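Local coordinates for protein sugar ABC transporter (Agrobacterium radiobacter, PDB 4RXT) that binds L-arabinopyranose between its two lobes and probably delivers such sugars to an ABC transporter as its solute-binding protein, at residues Pro88-Asp93 / Ile257-Ala262. Sequence-based numbering, arbitrary orientation.
With ARA (alpha-L-arabinopyranose), chain B.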
ATOM      1  N   PRO A  88       2.690 -23.251   6.919  1.00 15.58           N
ATOM      2  CA  PRO A  88       3.559 -22.299   6.204  1.00 15.35           C
ATOM      3  C   PRO A  88       2.844 -21.000   5.864  1.00 13.05           C
ATOM      4  O   PRO A  88       1.690 -21.019   5.383  1.00 16.69           O
ATOM      5  CB  PRO A  88       3.955 -23.016   4.914  1.00 16.11           C
ATOM      6  CG  PRO A  88       3.050 -24.152   4.803  1.00 21.46           C
ATOM      7  CD  PRO A  88       2.367 -24.424   6.106  1.00 17.16           C
ATOM      8  N   ILE A  89       3.583 -19.909   6.052  1.00 13.88           N
ATOM      9  CA  ILE A  89       3.042 -18.550   5.934  1.00 14.58           C
ATOM     10  C   ILE A  89       3.776 -17.845   4.825  1.00 14.71           C
ATOM     11  O   ILE A  89       4.991 -17.801   4.790  1.00 15.46           O
ATOM     12  CB  ILE A  89       3.181 -17.737   7.245  1.00 15.07           C
ATOM     13  CG1 ILE A  89       2.738 -18.567   8.472  1.00 16.14           C
ATOM     14  CG2 ILE A  89       2.465 -16.382   7.143  1.00 17.23           C
ATOM     15  CD1 ILE A  89       1.282 -18.971   8.465  1.00 20.75           C
ATOM     16  N   ILE A  90       2.997 -17.327   3.877  1.00 12.59           N
ATOM     17  CA  ILE A  90       3.500 -16.534   2.775  0.50 12.50           C
ATOM     18  C   ILE A  90       3.039 -15.097   3.038  1.00 12.69           C
ATOM     19  O   ILE A  90       1.837 -14.836   3.257  1.00 13.30           O
ATOM     20  CB  ILE A  90       2.974 -17.074   1.418  0.50 14.13           C
ATOM     21  CG1 ILE A  90       3.725 -18.366   0.994  0.50 14.73           C
ATOM     22  CG2 ILE A  90       3.065 -16.008   0.340  0.50 14.68           C
ATOM     23  CD1 ILE A  90       3.578 -19.548   1.954  0.50 12.91           C
ATOM     24  N   GLY A  91       3.986 -14.161   3.026  1.00 13.93           N
ATOM     25  CA  GLY A  91       3.661 -12.743   3.245  1.00 11.76           C
ATOM     26  C   GLY A  91       3.504 -11.951   1.969  1.00 12.19           C
ATOM     27  O   GLY A  91       4.139 -12.238   0.945  1.00 13.81           O
ATOM     28  N   ILE A  92       2.620 -10.952   2.044  1.00 12.33           N
ATOM     29  CA  ILE A  92       2.483  -9.978   0.959  1.00 12.60           C
ATOM     30  C   ILE A  92       2.430  -8.545   1.514  1.00 11.71           C
ATOM     31  O   ILE A  92       2.039  -8.307   2.674  1.00 15.03           O
ATOM     32  CB  ILE A  92       1.275 -10.263   0.031  1.00 14.47           C
ATOM     33  CG1 ILE A  92      -0.047 -10.195   0.786  1.00 12.82           C
ATOM     34  CG2 ILE A  92       1.444 -11.610  -0.662  1.00 14.52           C
ATOM     35  CD1 ILE A  92      -1.259 -10.122  -0.140  1.00 15.19           C
ATOM     36  N   ASP A  93       2.847  -7.604   0.665  1.00 12.20           N
ATOM     37  CA  ASP A  93       2.552  -6.160   0.818  1.00 11.72           C
ATOM     38  C   ASP A  93       3.322  -5.370   1.878  1.00 13.74           C
ATOM     39  O   ASP A  93       3.707  -4.243   1.603  1.00 13.62           O
ATOM     40  CB  ASP A  93       1.031  -5.917   0.921  1.00 11.68           C
ATOM     41  CG  ASP A  93       0.685  -4.434   1.028  1.00 14.61           C
ATOM     42  OD1 ASP A  93       0.610  -3.781  -0.039  1.00 15.11           O
ATOM     43  OD2 ASP A  93       0.539  -3.942   2.171  1.00 14.27           O
ATOM     44  N   ILE A 257      -1.105 -16.833  -3.610  1.00 13.54           N
ATOM     45  CA  ILE A 257      -1.741 -18.144  -3.586  1.00 14.94           C
ATOM     46  C   ILE A 257      -0.941 -19.195  -4.352  1.00 14.55           C
ATOM     47  O   ILE A 257      -0.703 -20.285  -3.853  1.00 15.26           O
ATOM     48  CB  ILE A 257      -3.175 -18.086  -4.110  1.00 16.43           C
ATOM     49  CG1 ILE A 257      -4.033 -17.229  -3.188  1.00 15.20           C
ATOM     50  CG2 ILE A 257      -3.738 -19.504  -4.288  1.00 15.92           C
ATOM     51  CD1 ILE A 257      -4.198 -17.708  -1.751  1.00 18.26           C
ATOM     52  N   LYS A 258      -0.505 -18.855  -5.556  1.00 13.74           N
ATOM     53  CA  LYS A 258       0.301 -19.799  -6.351  1.00 14.13           C
ATOM     54  C   LYS A 258       1.574 -20.255  -5.578  1.00 13.93           C
ATOM     55  O   LYS A 258       1.899 -21.463  -5.548  1.00 17.03           O
ATOM     56  CB  LYS A 258       0.646 -19.191  -7.707  1.00 14.98           C
ATOM     57  CG  LYS A 258       1.287 -20.112  -8.711  1.00 19.75           C
ATOM     58  CD  LYS A 258       1.369 -19.448 -10.070  1.00 28.27           C
ATOM     59  CE  LYS A 258       1.904 -20.418 -11.097  1.00 29.11           C
ATOM     60  NZ  LYS A 258       1.691 -19.847 -12.440  1.00 46.94           N
ATOM     61  N   THR A 259       2.267 -19.299  -4.963  1.00 13.43           N
ATOM     62  CA  THR A 259       3.455 -19.605  -4.146  1.00 12.51           C
ATOM     63  C   THR A 259       3.133 -20.436  -2.929  1.00 13.24           C
ATOM     64  O   THR A 259       3.827 -21.395  -2.637  1.00 14.26           O
ATOM     65  CB  THR A 259       4.138 -18.299  -3.710  1.00 14.26           C
ATOM     66  OG1 THR A 259       4.512 -17.556  -4.886  1.00 18.71           O
ATOM     67  CG2 THR A 259       5.334 -18.573  -2.813  1.00 15.28           C
ATOM     68  N   ALA A 260       2.050 -20.089  -2.240  1.00 13.41           N
ATOM     69  CA  ALA A 260       1.635 -20.850  -1.072  1.00 14.37           C
ATOM     70  C   ALA A 260       1.312 -22.305  -1.454  1.00 13.38           C
ATOM     71  O   ALA A 260       1.673 -23.218  -0.727  1.00 18.22           O
ATOM     72  CB  ALA A 260       0.428 -20.210  -0.388  1.00 15.13           C
ATOM     73  N   LEU A 261       0.609 -22.511  -2.573  1.00 13.14           N
ATOM     74  CA  LEU A 261       0.378 -23.854  -3.042  1.00 15.12           C
ATOM     75  C   LEU A 261       1.682 -24.636  -3.255  1.00 13.80           C
ATOM     76  O   LEU A 261       1.803 -25.799  -2.880  1.00 16.74           O
ATOM     77  CB  LEU A 261      -0.465 -23.832  -4.326  1.00 16.49           C
ATOM     78  CG  LEU A 261      -0.808 -25.205  -4.923  1.00 16.00           C
ATOM     79  CD1 LEU A 261      -1.601 -26.095  -3.962  1.00 19.66           C
ATOM     80  CD2 LEU A 261      -1.554 -25.061  -6.239  1.00 17.66           C
ATOM     81  N   ALA A 262       2.635 -24.001  -3.918  1.00 16.30           N
ATOM     82  CA  ALA A 262       3.884 -24.677  -4.187  1.00 14.90           C
ATOM     83  C   ALA A 262       4.610 -25.051  -2.876  1.00 15.28           C
ATOM     84  O   ALA A 262       5.122 -26.185  -2.715  1.00 16.50           O
ATOM     85  CB  ALA A 262       4.788 -23.799  -5.062  1.00 17.68           C
TER
HETATM   86  C1  ARA B 401      -1.690   0.170   0.116  1.00 14.51           C
HETATM   87  C2  ARA B 401      -0.544  -0.394   0.977  1.00 21.84           C
HETATM   88  C3  ARA B 401      -1.126  -1.195   2.129  1.00 26.15           C
HETATM   89  C4  ARA B 401      -2.175  -0.383   2.909  1.00 25.71           C
HETATM   90  C5  ARA B 401      -2.604   0.810   2.163  1.00 17.84           C
HETATM   91  O1  ARA B 401      -0.887   1.226  -0.398  1.00 15.13           O
HETATM   92  O2  ARA B 401       0.298  -1.265   0.198  1.00 15.75           O
HETATM   93  O3  ARA B 401      -0.038  -1.676   2.936  1.00 21.89           O
HETATM   94  O4  ARA B 401      -1.643   0.237   4.082  1.00 34.06           O
HETATM   95  O5  ARA B 401      -2.880   0.597   0.768  1.00 22.23           O
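I90 presses against A260 and T259 where strand 89-92 of the N-terminal lobe is packed by helix 249-264, in the two-lobed fold of a periplasmic sugar-binding protein. The strand lies inside a parallel sheet between strands 66-68 and 103-106; late in the sequence the chain returns from the other lobe, and helix 249-264 then packs on this sheet. The tight part is the I90-A260 pair, whose CA atoms stand 6.1 Å apart, consistent with the small side chain of A260. In the conformer described, I90 holds CG1 anti to its own carbonyl carbon (chi1 -76°), which brings CG1 up to A260 CA, and chi2 of 62° brings I90 CD1 to the same atom, both at 3.8 Å; CD1 also lies 4.0 Å from A260 CB. The A260 side chain also touches I7 and V67. The looser part is at T259, which is partly exposed: its CG2 meets I90 CG1 at 4.1 Å, whereas its OG1 is turned back to the carbonyl O of D255, one helical turn earlier. All the evidence is of apolar contact, with 126 Å² buried in total, both sides summed. At the other end the strand runs out into the ligand cleft, where D93, remote from the helix, takes the sugar with both carboxylate oxygens. OD1 is also hydrogen-bonded to Y18 OH, and K12 lies at long ion-pair range of OD2. The carboxylate thus spans two neighbouring hydroxyls of the arabinopyranose, O2 giving its hydrogen to D93 OD1 at 2.5 Å and O3 to D93 OD2 at a very short 2.5 Å.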